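Local coordinates for protein O-methyltransferase family 2 (Planctopirus limnophila, PDB 5I2H) that probably transfers methyl groups from S-adenosyl-L-methionine to hydroxyl oxygens of small molecules, and binds the flavone apigenin in a pocket close to a dimeric partner subunit, at residues R168-A173 against S207-M212; L200-G205 against D265-N270; R222-D227 against P259-D264; L297-V302 against H357-E362. All coordinates share one frame; numbering follows the deposited sequence.

Interaction 1. Residues R168-A173 against S207-M212; sequences RAWNVA and SGIYTM. With AGI (5,7-dihydroxy-2-(4-hydroxyphenyl)-4H-chromen-4-one), chain C.
NH1 of R168 is shared between the apigenin hydroxyl OAC, to which it gives a 2.7 Å hydrogen bond at 145°, and the hydroxyl of Y317; on the chain side of the guanidinium, R168 NE meets one water that also bonds to Y210 OH. Ligand and water thus both lie at the guanidinium edge. The contact joins helix 154-179 to helix 209-217, the first helix after the opening strand of the Rossmann-like methyltransferase fold. Small residues suit this interface: A169 and A173 let the I209 and Y210 side chains come right up to the helix backbone, with A169 CB 3.7 Å from Y210 CE2. W170 starts out away from the partner helix, but with CG beside the backbone N (chi1 -68°) its indole turns back over I209, whose CD1 makes a CH-pi contact 3.7 Å from the centroid of the five-membered ring. An alanine in place of W170 is likely to leave that methyl without its aromatic cover and K7 without its cation-pi partner. V172 CG1 sits at the edge of the Y210 ring, beside CE1, and Y210 CD1 comes to 3.6 Å from A173 CA.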
# COMPACT_ATOMS: atom_id res chain seq x y z
N ARG A 168 -8.40 -17.79 -0.62
CA ARG A 168 -9.40 -16.84 -1.09
C ARG A 168 -10.70 -17.55 -1.45
O ARG A 168 -11.78 -17.10 -1.09
CB ARG A 168 -8.89 -16.02 -2.29
CG ARG A 168 -9.98 -15.02 -2.79
CD ARG A 168 -9.48 -14.09 -3.89
NE ARG A 168 -9.04 -14.88 -5.06
CZ ARG A 168 -8.13 -14.48 -5.94
NH1 ARG A 168 -7.55 -13.28 -5.80
NH2 ARG A 168 -7.79 -15.28 -6.96
N ALA A 169 -10.61 -18.69 -2.14
CA ALA A 169 -11.82 -19.41 -2.53
C ALA A 169 -12.63 -19.86 -1.31
O ALA A 169 -13.87 -19.80 -1.34
CB ALA A 169 -11.45 -20.61 -3.40
N TRP A 170 -11.97 -20.33 -0.24
CA TRP A 170 -12.77 -20.73 0.92
C TRP A 170 -13.52 -19.54 1.50
O TRP A 170 -14.60 -19.71 2.08
CB TRP A 170 -11.91 -21.36 2.03
CG TRP A 170 -11.33 -22.70 1.68
CD1 TRP A 170 -9.99 -23.02 1.61
CD2 TRP A 170 -12.04 -23.93 1.38
NE1 TRP A 170 -9.83 -24.33 1.25
CE2 TRP A 170 -11.07 -24.92 1.12
CE3 TRP A 170 -13.41 -24.28 1.29
CZ2 TRP A 170 -11.41 -26.25 0.79
CZ3 TRP A 170 -13.75 -25.60 0.99
CH2 TRP A 170 -12.76 -26.56 0.72
N ASN A 171 -12.98 -18.33 1.36
CA ASN A 171 -13.68 -17.15 1.86
C ASN A 171 -14.81 -16.70 0.95
O ASN A 171 -15.77 -16.09 1.44
CB ASN A 171 -12.72 -15.98 2.04
CG ASN A 171 -11.95 -16.09 3.34
OD1 ASN A 171 -12.43 -15.63 4.39
ND2 ASN A 171 -10.77 -16.75 3.31
N VAL A 172 -14.72 -16.93 -0.36
CA VAL A 172 -15.68 -16.36 -1.31
C VAL A 172 -16.69 -17.41 -1.79
O VAL A 172 -17.83 -17.07 -2.09
CB VAL A 172 -14.96 -15.73 -2.52
CG1 VAL A 172 -16.00 -15.10 -3.50
CG2 VAL A 172 -13.94 -14.66 -2.03
N ALA A 173 -16.27 -18.68 -1.88
CA ALA A 173 -17.18 -19.68 -2.43
C ALA A 173 -18.51 -19.77 -1.66
O ALA A 173 -19.55 -19.96 -2.33
CB ALA A 173 -16.50 -21.06 -2.50
N SER A 207 -8.44 -26.20 -7.57
CA SER A 207 -9.05 -26.16 -6.24
C SER A 207 -10.47 -26.64 -6.46
O SER A 207 -10.91 -27.55 -5.75
CB SER A 207 -8.99 -24.78 -5.57
OG SER A 207 -10.21 -24.04 -5.76
N GLY A 208 -11.20 -26.09 -7.46
CA GLY A 208 -12.57 -26.52 -7.68
C GLY A 208 -13.50 -26.20 -6.52
O GLY A 208 -14.65 -26.69 -6.45
N ILE A 209 -13.03 -25.36 -5.59
CA ILE A 209 -13.76 -25.09 -4.36
C ILE A 209 -15.10 -24.43 -4.66
O ILE A 209 -16.10 -24.71 -3.98
CB ILE A 209 -12.89 -24.23 -3.44
CG1 ILE A 209 -11.78 -25.12 -2.84
CG2 ILE A 209 -13.69 -23.59 -2.30
CD1 ILE A 209 -10.65 -24.30 -2.22
N TYR A 210 -15.16 -23.54 -5.67
CA TYR A 210 -16.44 -22.91 -5.97
C TYR A 210 -17.47 -23.94 -6.39
O TYR A 210 -18.64 -23.85 -6.00
CB TYR A 210 -16.29 -21.83 -7.05
CG TYR A 210 -15.51 -20.63 -6.55
CD1 TYR A 210 -16.13 -19.59 -5.87
CD2 TYR A 210 -14.13 -20.53 -6.74
CE1 TYR A 210 -15.41 -18.50 -5.40
CE2 TYR A 210 -13.40 -19.44 -6.27
CZ TYR A 210 -14.05 -18.42 -5.61
OH TYR A 210 -13.34 -17.33 -5.13
N THR A 211 -17.05 -24.91 -7.21
CA THR A 211 -17.96 -25.97 -7.64
C THR A 211 -18.36 -26.85 -6.47
O THR A 211 -19.54 -27.23 -6.36
CB THR A 211 -17.30 -26.80 -8.74
OG1 THR A 211 -17.07 -25.94 -9.85
CG2 THR A 211 -18.20 -27.96 -9.18
N MSE A 212 -17.42 -27.18 -5.57
CA MSE A 212 -17.77 -28.00 -4.41
C MSE A 212 -18.83 -27.30 -3.54
O MSE A 212 -19.76 -27.96 -3.08
CB MSE A 212 -16.54 -28.35 -3.58
CG MSE A 212 -15.55 -29.17 -4.39
SE MSE A 212 -13.88 -29.22 -3.43
CE MSE A 212 -12.82 -29.73 -5.01
CAG AGI C . 0.80 -16.08 -8.89
CAE AGI C . 2.15 -16.28 -8.64
CAM AGI C . 2.95 -16.81 -9.65
OAB AGI C . 4.28 -16.99 -9.39
CAF AGI C . 2.40 -17.14 -10.90
CAH AGI C . 1.03 -16.93 -11.15
CAP AGI C . 0.24 -16.40 -10.13
CAQ AGI C . -1.22 -16.13 -10.26
OAL AGI C . -1.71 -15.36 -9.23
CAJ AGI C . -2.03 -16.61 -11.30
CAR AGI C . -3.40 -16.28 -11.32
OAA AGI C . -4.15 -16.71 -12.23
CAT AGI C . -3.96 -15.43 -10.20
CAS AGI C . -3.02 -14.98 -9.15
CAK AGI C . -3.44 -14.19 -8.10
CAN AGI C . -4.77 -13.82 -8.01
OAC AGI C . -5.12 -13.07 -6.94
CAI AGI C . -5.72 -14.21 -8.95
CAO AGI C . -5.39 -15.00 -10.05
OAD AGI C . -6.36 -15.34 -10.92
O HOH W 1 -10.59 -17.41 -5.50

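Interaction 2. Residues L200-G205 against D265-N270; sequences LLDVAG and DILLSN. With AGI (5,7-dihydroxy-2-(4-hydroxyphenyl)-4H-chromen-4-one), chain C.
L267 and D202 form the last of three parallel bridges between strands 199-203 and 265-269, their side chains alongside each other and pointing the same way. L267 CB lies 3.9 Å from L201 O and 4.1 Å from L200 CD1; CG comes 4.2 Å from D202 OD1, the CD2 branch ends 3.9 Å from D202 OD2, and CD1 turns to strand 296-301, near L298 O. With CG anti to the backbone N (chi1 175°), the leucine runs along the aspartate and offers it only apolar carbons, while OD2 is hydrogen-bonded to T211. Leucine suits the spot because its branches fill the layer between sheet and helix. Beneath, the backbones are stitched by L201 N to D265 O, L267 N to L201 O (2.8 Å, 169°) and V203 N to L267 O (3.1 Å). On the reverse side of the sheet, L201 CD2 rests on I266 CG1, and V203 touches I266 and L268. Past the third bridge the strands part, and a water fills in: it lies 2.7 Å from D202 OD1, reaches V203 O, and accepts from S269 N. These are the central strands of the Rossmann-like sheet. Helix 209-217 lies over the L200, D202 and L267 side, where Y210 packs on L267; strand 222-227 flanks strand 199-203, strand 296-301 flanks strand 265-269, and F260 and P261 cover L201 on the opposite side.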
# COMPACT_ATOMS: atom_id res chain seq x y z
N LEU A 200 -22.30 -28.48 -13.70
CA LEU A 200 -21.48 -27.28 -13.61
C LEU A 200 -20.05 -27.67 -13.97
O LEU A 200 -19.44 -28.51 -13.29
CB LEU A 200 -21.54 -26.70 -12.20
CG LEU A 200 -20.55 -25.57 -11.87
CD1 LEU A 200 -20.75 -24.37 -12.83
CD2 LEU A 200 -20.66 -25.13 -10.40
N LEU A 201 -19.53 -27.09 -15.05
CA LEU A 201 -18.15 -27.27 -15.50
C LEU A 201 -17.31 -26.06 -15.09
O LEU A 201 -17.64 -24.93 -15.45
CB LEU A 201 -18.09 -27.43 -17.03
CG LEU A 201 -16.72 -27.37 -17.71
CD1 LEU A 201 -15.80 -28.51 -17.28
CD2 LEU A 201 -16.87 -27.34 -19.26
N ASP A 202 -16.21 -26.32 -14.41
CA ASP A 202 -15.37 -25.30 -13.79
C ASP A 202 -14.07 -25.34 -14.57
O ASP A 202 -13.27 -26.27 -14.39
CB ASP A 202 -15.21 -25.64 -12.31
CG ASP A 202 -14.63 -24.54 -11.48
OD1 ASP A 202 -13.96 -23.65 -12.03
OD2 ASP A 202 -14.83 -24.59 -10.22
N VAL A 203 -13.87 -24.39 -15.48
CA VAL A 203 -12.72 -24.39 -16.38
C VAL A 203 -11.57 -23.64 -15.73
O VAL A 203 -11.73 -22.47 -15.35
CB VAL A 203 -13.09 -23.79 -17.75
CG1 VAL A 203 -11.82 -23.65 -18.68
CG2 VAL A 203 -14.14 -24.69 -18.41
N ALA A 204 -10.42 -24.30 -15.55
CA ALA A 204 -9.20 -23.65 -15.06
C ALA A 204 -9.43 -23.01 -13.70
O ALA A 204 -8.82 -22.00 -13.35
CB ALA A 204 -8.68 -22.62 -16.08
N GLY A 205 -10.36 -23.61 -12.94
CA GLY A 205 -10.75 -23.17 -11.62
C GLY A 205 -10.30 -24.16 -10.57
O GLY A 205 -10.92 -24.27 -9.51
N ASP A 265 -23.85 -25.29 -17.09
CA ASP A 265 -23.22 -24.04 -16.67
C ASP A 265 -21.72 -24.19 -16.81
O ASP A 265 -21.18 -25.25 -16.44
CB ASP A 265 -23.53 -23.72 -15.21
CG ASP A 265 -25.01 -23.40 -14.98
OD1 ASP A 265 -25.63 -22.82 -15.88
OD2 ASP A 265 -25.53 -23.75 -13.91
N ILE A 266 -21.05 -23.14 -17.27
CA ILE A 266 -19.59 -23.12 -17.33
C ILE A 266 -19.10 -21.93 -16.52
O ILE A 266 -19.53 -20.79 -16.75
CB ILE A 266 -19.08 -23.05 -18.78
CG1 ILE A 266 -19.50 -24.34 -19.49
CG2 ILE A 266 -17.57 -22.87 -18.79
CD1 ILE A 266 -19.18 -24.34 -20.97
N LEU A 267 -18.22 -22.20 -15.55
CA LEU A 267 -17.67 -21.19 -14.65
C LEU A 267 -16.23 -20.84 -15.07
O LEU A 267 -15.38 -21.73 -15.24
CB LEU A 267 -17.70 -21.71 -13.21
CG LEU A 267 -17.04 -20.81 -12.15
CD1 LEU A 267 -17.75 -19.43 -12.10
CD2 LEU A 267 -17.04 -21.48 -10.77
N LEU A 268 -15.98 -19.55 -15.21
CA LEU A 268 -14.64 -18.99 -15.41
C LEU A 268 -14.42 -18.07 -14.22
O LEU A 268 -14.85 -16.91 -14.24
CB LEU A 268 -14.54 -18.18 -16.71
CG LEU A 268 -14.81 -19.01 -17.98
CD1 LEU A 268 -14.87 -18.15 -19.25
CD2 LEU A 268 -13.80 -20.16 -18.10
N SER A 269 -13.75 -18.56 -13.18
CA SER A 269 -13.59 -17.81 -11.94
C SER A 269 -12.13 -17.40 -11.83
O SER A 269 -11.27 -18.27 -11.71
CB SER A 269 -14.03 -18.65 -10.73
OG SER A 269 -13.81 -17.93 -9.53
N ASN A 270 -11.86 -16.09 -11.88
CA ASN A 270 -10.48 -15.59 -11.81
C ASN A 270 -9.61 -16.19 -12.89
O ASN A 270 -8.42 -16.43 -12.68
CB ASN A 270 -9.86 -15.85 -10.43
CG ASN A 270 -10.61 -15.13 -9.35
OD1 ASN A 270 -10.81 -13.92 -9.45
ND2 ASN A 270 -11.10 -15.87 -8.34
CAG AGI C . 0.80 -16.08 -8.89
CAE AGI C . 2.15 -16.28 -8.64
CAM AGI C . 2.95 -16.81 -9.65
OAB AGI C . 4.28 -16.99 -9.39
CAF AGI C . 2.40 -17.14 -10.90
CAH AGI C . 1.03 -16.93 -11.15
CAP AGI C . 0.24 -16.40 -10.13
CAQ AGI C . -1.22 -16.13 -10.26
OAL AGI C . -1.71 -15.36 -9.23
CAJ AGI C . -2.03 -16.61 -11.30
CAR AGI C . -3.40 -16.28 -11.32
OAA AGI C . -4.15 -16.71 -12.23
CAT AGI C . -3.96 -15.43 -10.20
CAS AGI C . -3.02 -14.98 -9.15
CAK AGI C . -3.44 -14.19 -8.10
CAN AGI C . -4.77 -13.82 -8.01
OAC AGI C . -5.12 -13.07 -6.94
CAI AGI C . -5.72 -14.21 -8.95
CAO AGI C . -5.39 -15.00 -10.05
OAD AGI C . -6.36 -15.34 -10.92
O HOH W 2 -13.04 -21.33 -13.17
O HOH W 3 -8.71 -19.71 -11.29

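Interaction 3. Residues R222-D227 against P259-D264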
# COMPACT_ATOMS: atom_id res chain seq x y z
N ARG A 222 -24.26 -32.09 -10.62
CA ARG A 222 -22.96 -32.73 -10.79
C ARG A 222 -21.96 -31.69 -11.24
O ARG A 222 -22.31 -30.72 -11.91
CB ARG A 222 -22.97 -33.89 -11.82
CG ARG A 222 -23.73 -35.13 -11.37
CD ARG A 222 -23.54 -36.33 -12.34
NE ARG A 222 -22.15 -36.74 -12.60
CZ ARG A 222 -21.51 -37.71 -11.94
NH1 ARG A 222 -22.11 -38.36 -10.95
NH2 ARG A 222 -20.26 -38.04 -12.28
N GLY A 223 -20.71 -31.90 -10.89
CA GLY A 223 -19.66 -30.95 -11.21
C GLY A 223 -18.53 -31.61 -11.97
O GLY A 223 -18.30 -32.81 -11.86
N ILE A 224 -17.84 -30.79 -12.76
CA ILE A 224 -16.68 -31.23 -13.52
C ILE A 224 -15.61 -30.16 -13.34
O ILE A 224 -15.85 -28.98 -13.62
CB ILE A 224 -17.00 -31.42 -15.01
CG1 ILE A 224 -18.14 -32.44 -15.21
CG2 ILE A 224 -15.73 -31.82 -15.74
CD1 ILE A 224 -18.62 -32.54 -16.65
N ILE A 225 -14.45 -30.55 -12.84
CA ILE A 225 -13.30 -29.66 -12.80
C ILE A 225 -12.41 -29.99 -13.99
O ILE A 225 -11.96 -31.14 -14.13
CB ILE A 225 -12.50 -29.81 -11.50
CG1 ILE A 225 -13.44 -29.84 -10.28
CG2 ILE A 225 -11.41 -28.73 -11.43
CD1 ILE A 225 -14.33 -28.58 -10.12
N PHE A 226 -12.10 -28.99 -14.80
CA PHE A 226 -11.25 -29.13 -15.98
C PHE A 226 -9.99 -28.31 -15.74
O PHE A 226 -10.07 -27.09 -15.56
CB PHE A 226 -12.03 -28.63 -17.21
CG PHE A 226 -11.31 -28.74 -18.53
CD1 PHE A 226 -10.25 -27.89 -18.85
CD2 PHE A 226 -11.77 -29.60 -19.52
CE1 PHE A 226 -9.62 -27.96 -20.08
CE2 PHE A 226 -11.14 -29.66 -20.76
CZ PHE A 226 -10.07 -28.85 -21.04
N ASP A 227 -8.82 -28.96 -15.68
CA ASP A 227 -7.59 -28.21 -15.38
C ASP A 227 -6.38 -29.10 -15.70
O ASP A 227 -6.53 -30.20 -16.22
CB ASP A 227 -7.58 -27.73 -13.92
CG ASP A 227 -6.83 -26.41 -13.75
OD1 ASP A 227 -5.77 -26.24 -14.39
OD2 ASP A 227 -7.29 -25.53 -13.00
N PRO A 259 -11.65 -30.66 -26.14
CA PRO A 259 -13.09 -30.41 -26.05
C PRO A 259 -13.55 -30.29 -24.60
O PRO A 259 -13.18 -31.10 -23.74
CB PRO A 259 -13.71 -31.64 -26.73
CG PRO A 259 -12.64 -32.72 -26.69
CD PRO A 259 -11.32 -32.00 -26.68
N PHE A 260 -14.38 -29.28 -24.34
CA PHE A 260 -15.01 -29.21 -23.04
C PHE A 260 -16.07 -30.31 -22.96
O PHE A 260 -16.73 -30.62 -23.97
CB PHE A 260 -15.67 -27.86 -22.82
CG PHE A 260 -14.70 -26.69 -22.64
CD1 PHE A 260 -13.47 -26.85 -21.97
CD2 PHE A 260 -15.03 -25.42 -23.14
CE1 PHE A 260 -12.61 -25.76 -21.81
CE2 PHE A 260 -14.19 -24.32 -22.98
CZ PHE A 260 -12.98 -24.48 -22.32
N PRO A 261 -16.27 -30.90 -21.79
CA PRO A 261 -17.34 -31.90 -21.63
C PRO A 261 -18.70 -31.22 -21.63
O PRO A 261 -18.80 -30.01 -21.34
CB PRO A 261 -17.03 -32.53 -20.26
CG PRO A 261 -16.37 -31.41 -19.51
CD PRO A 261 -15.53 -30.65 -20.53
N PRO A 262 -19.75 -31.96 -21.95
CA PRO A 262 -21.10 -31.39 -21.90
C PRO A 262 -21.41 -30.85 -20.52
O PRO A 262 -21.10 -31.48 -19.50
CB PRO A 262 -22.01 -32.57 -22.25
CG PRO A 262 -21.15 -33.49 -23.04
CD PRO A 262 -19.77 -33.36 -22.41
N ALA A 263 -22.03 -29.68 -20.48
CA ALA A 263 -22.35 -29.00 -19.23
C ALA A 263 -23.51 -28.05 -19.45
O ALA A 263 -23.72 -27.55 -20.55
CB ALA A 263 -21.14 -28.22 -18.72
N ASP A 264 -24.25 -27.80 -18.37
CA ASP A 264 -25.29 -26.78 -18.39
C ASP A 264 -24.71 -25.39 -18.10
O ASP A 264 -25.08 -24.41 -18.75
CB ASP A 264 -26.36 -27.10 -17.36
CG ASP A 264 -27.13 -28.38 -17.68
OD1 ASP A 264 -27.90 -28.39 -18.67
OD2 ASP A 264 -26.96 -29.38 -16.97
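F226 holds CG opposite its backbone N (chi1 -178°), while F260 keeps CG opposite its carbonyl carbon (chi1 -70°), and these two choices bring the rings together at about a right angle. The pair is T-shaped: the edge of F260 points at the face of F226, with centroids 5.2 Å apart and planes at 82°. CD1 of F260 comes down nearer the rim than the centre of that face, 3.8 Å from F226 CE2. Two other groups settle around the same ring, P261 CD at 4.0 Å from F226 CD2 and P259 O, which lies at the ring edge 3.9 Å from F226 CE2. Replacing F226 by an alanine would probably strip the F260 edge of its aromatic partner and open a gap beside P261 CD. Two residues back along the strand, I224 meets the loop: its CG2 and CD1 both lie 3.8 Å from P261 CG, the two side chains passing in opposite directions. Prolines suit this loop, being rigid and apolar, with no backbone N-H to satisfy. F260 also has a cation-pi partner in K286. I224 and F226 share one face of strand 222-227, while I225 on the other turns to helix 229-241. The proline-rich loop leading into strand 265-269 thus lies against the sheet, as a connection between parallel strands in a Rossmann-like methyltransferase fold.

Interaction 4. Residues L297-V302 against H357-E362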
# COMPACT_ATOMS: atom_id res chain seq x y z
N LEU A 297 -23.09 -19.08 -19.03
CA LEU A 297 -21.70 -18.77 -18.79
C LEU A 297 -21.64 -17.93 -17.52
O LEU A 297 -22.26 -16.86 -17.44
CB LEU A 297 -21.07 -18.05 -19.99
CG LEU A 297 -19.60 -17.68 -19.81
CD1 LEU A 297 -18.76 -18.95 -19.78
CD2 LEU A 297 -19.18 -16.73 -20.93
N LEU A 298 -20.91 -18.42 -16.54
CA LEU A 298 -20.71 -17.76 -15.25
C LEU A 298 -19.30 -17.20 -15.23
O LEU A 298 -18.33 -17.96 -15.18
CB LEU A 298 -20.91 -18.73 -14.09
CG LEU A 298 -22.23 -19.53 -14.13
CD1 LEU A 298 -22.20 -20.62 -13.04
CD2 LEU A 298 -23.51 -18.70 -14.10
N ILE A 299 -19.18 -15.88 -15.27
CA ILE A 299 -17.87 -15.24 -15.15
C ILE A 299 -17.78 -14.69 -13.74
O ILE A 299 -18.65 -13.91 -13.33
CB ILE A 299 -17.68 -14.12 -16.20
CG1 ILE A 299 -17.60 -14.73 -17.61
CG2 ILE A 299 -16.43 -13.31 -15.90
CD1 ILE A 299 -17.71 -13.68 -18.71
N HIS A 300 -16.76 -15.10 -12.99
CA HIS A 300 -16.58 -14.64 -11.61
C HIS A 300 -15.25 -13.93 -11.54
O HIS A 300 -14.21 -14.54 -11.74
CB HIS A 300 -16.65 -15.81 -10.63
CG HIS A 300 -16.55 -15.41 -9.19
ND1 HIS A 300 -15.63 -15.98 -8.33
CD2 HIS A 300 -17.25 -14.51 -8.45
CE1 HIS A 300 -15.77 -15.45 -7.13
NE2 HIS A 300 -16.74 -14.56 -7.17
N ASP A 301 -15.27 -12.61 -11.32
CA ASP A 301 -14.02 -11.88 -11.40
C ASP A 301 -14.21 -10.55 -10.69
O ASP A 301 -15.28 -10.27 -10.12
CB ASP A 301 -13.59 -11.70 -12.88
CG ASP A 301 -12.09 -11.78 -13.05
OD1 ASP A 301 -11.41 -10.89 -12.50
OD2 ASP A 301 -11.60 -12.76 -13.67
N VAL A 302 -13.14 -9.76 -10.65
CA VAL A 302 -13.24 -8.42 -10.09
C VAL A 302 -13.63 -7.48 -11.23
O VAL A 302 -13.58 -7.85 -12.41
CB VAL A 302 -11.93 -7.98 -9.41
CG1 VAL A 302 -11.65 -8.86 -8.19
CG2 VAL A 302 -10.73 -7.99 -10.44
N HIS A 357 -17.39 -10.52 -8.38
CA HIS A 357 -18.71 -10.32 -8.97
C HIS A 357 -19.02 -11.51 -9.84
O HIS A 357 -18.15 -11.97 -10.57
CB HIS A 357 -18.75 -9.06 -9.84
CG HIS A 357 -18.74 -7.81 -9.04
ND1 HIS A 357 -17.57 -7.21 -8.61
CD2 HIS A 357 -19.75 -7.09 -8.51
CE1 HIS A 357 -17.87 -6.15 -7.88
NE2 HIS A 357 -19.19 -6.06 -7.80
N LEU A 358 -20.25 -12.00 -9.75
CA LEU A 358 -20.72 -13.08 -10.62
C LEU A 358 -21.48 -12.43 -11.76
O LEU A 358 -22.53 -11.81 -11.55
CB LEU A 358 -21.60 -14.06 -9.84
CG LEU A 358 -22.39 -15.06 -10.70
CD1 LEU A 358 -21.49 -15.93 -11.61
CD2 LEU A 358 -23.28 -15.93 -9.79
N ILE A 359 -20.93 -12.53 -12.97
CA ILE A 359 -21.58 -12.03 -14.17
C ILE A 359 -22.26 -13.22 -14.83
O ILE A 359 -21.60 -14.16 -15.27
CB ILE A 359 -20.55 -11.39 -15.12
CG1 ILE A 359 -19.76 -10.30 -14.41
CG2 ILE A 359 -21.21 -10.88 -16.43
CD1 ILE A 359 -18.56 -9.89 -15.27
N LEU A 360 -23.59 -13.17 -14.93
CA LEU A 360 -24.40 -14.26 -15.46
C LEU A 360 -24.86 -13.93 -16.87
O LEU A 360 -25.37 -12.83 -17.11
CB LEU A 360 -25.62 -14.50 -14.56
CG LEU A 360 -25.38 -15.15 -13.23
CD1 LEU A 360 -25.72 -14.17 -12.17
CD2 LEU A 360 -26.28 -16.37 -13.14
N SER A 361 -24.67 -14.88 -17.79
CA SER A 361 -25.16 -14.77 -19.16
C SER A 361 -25.74 -16.11 -19.58
O SER A 361 -25.41 -17.16 -19.03
CB SER A 361 -24.04 -14.35 -20.12
OG SER A 361 -23.40 -13.17 -19.66
N GLU A 362 -26.62 -16.06 -20.59
CA GLU A 362 -27.42 -17.21 -20.97
C GLU A 362 -27.28 -17.50 -22.46
O GLU A 362 -27.31 -16.59 -23.29
CB GLU A 362 -28.90 -16.99 -20.60
CG GLU A 362 -29.76 -18.23 -20.75
CD GLU A 362 -31.20 -18.03 -20.30
OE1 GLU A 362 -31.43 -17.45 -19.21
OE2 GLU A 362 -32.12 -18.45 -21.03
O HOH W 4 -21.27 -14.43 -18.16
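H357 and D301 face each other as a hydrogen-bonded antiparallel pair, H357 N giving a 2.7 Å bond to D301 O and D301 N returning one of 3.0 Å to H357 O. H357 CB lies 3.7 Å from D301 O, which also sits at the edge of the H357 ring, while H300 holds CG anti to its backbone N (chi1 -177°), which brings CD2 to 3.4 Å from H357 O. I299 and I359 form the next hydrogen-bonded pair. I359 N to I299 O is short and straight (2.7 Å, 170°), and I299 N answers to I359 O at the same angle. Their side chains cross on one face, CG2 of I299 lying 4.1 Å from CD1 of I359, and the beta-branched residues suit an extended strand whose outer side is covered by Y335 and I339 of helix 332-341. This is the characteristic topology of class I methyltransferases: strand 357-362 runs antiparallel and is inserted between strand 296-301 and the outermost strand 345-351. On the other face L298 stands beside L358 and L360, its CD2 3.7 Å from L360 CD2, while the H300 ring nitrogens are bonded to T352 and S269. The D301 side chain leads away from strand 357-362: OD1 accepts from V302 N and is hydrogen-bonded to H273 ND1, which probably helps to position H273, whose NE2 is hydrogen-bonded to apigenin. Near L297 one water donates hydrogen bonds to L297 O, at 2.7 Å, and to I359 O.

In the fold
Interactions 2, 3 and 4 all involve one seven-stranded mixed sheet: interaction 2 is its middle, interaction 3 one flank and interaction 4 the other. Centres of interactions 2 and 3 are about 8 Å apart, those of 2 and 4 about 10 Å, while 3 and 4 stand about 17 Å apart without touching. Interaction 1 adds a helical layer, about 11 Å from interaction 2 between centres, and its segments alternate with those of interaction 2 along the chain; interaction 3 comes between the two segments of interaction 2, and interaction 4 follows last. Apigenin touches interactions 1 and 2, so the pocket lies where helix 154-179 meets the ends of the central strands.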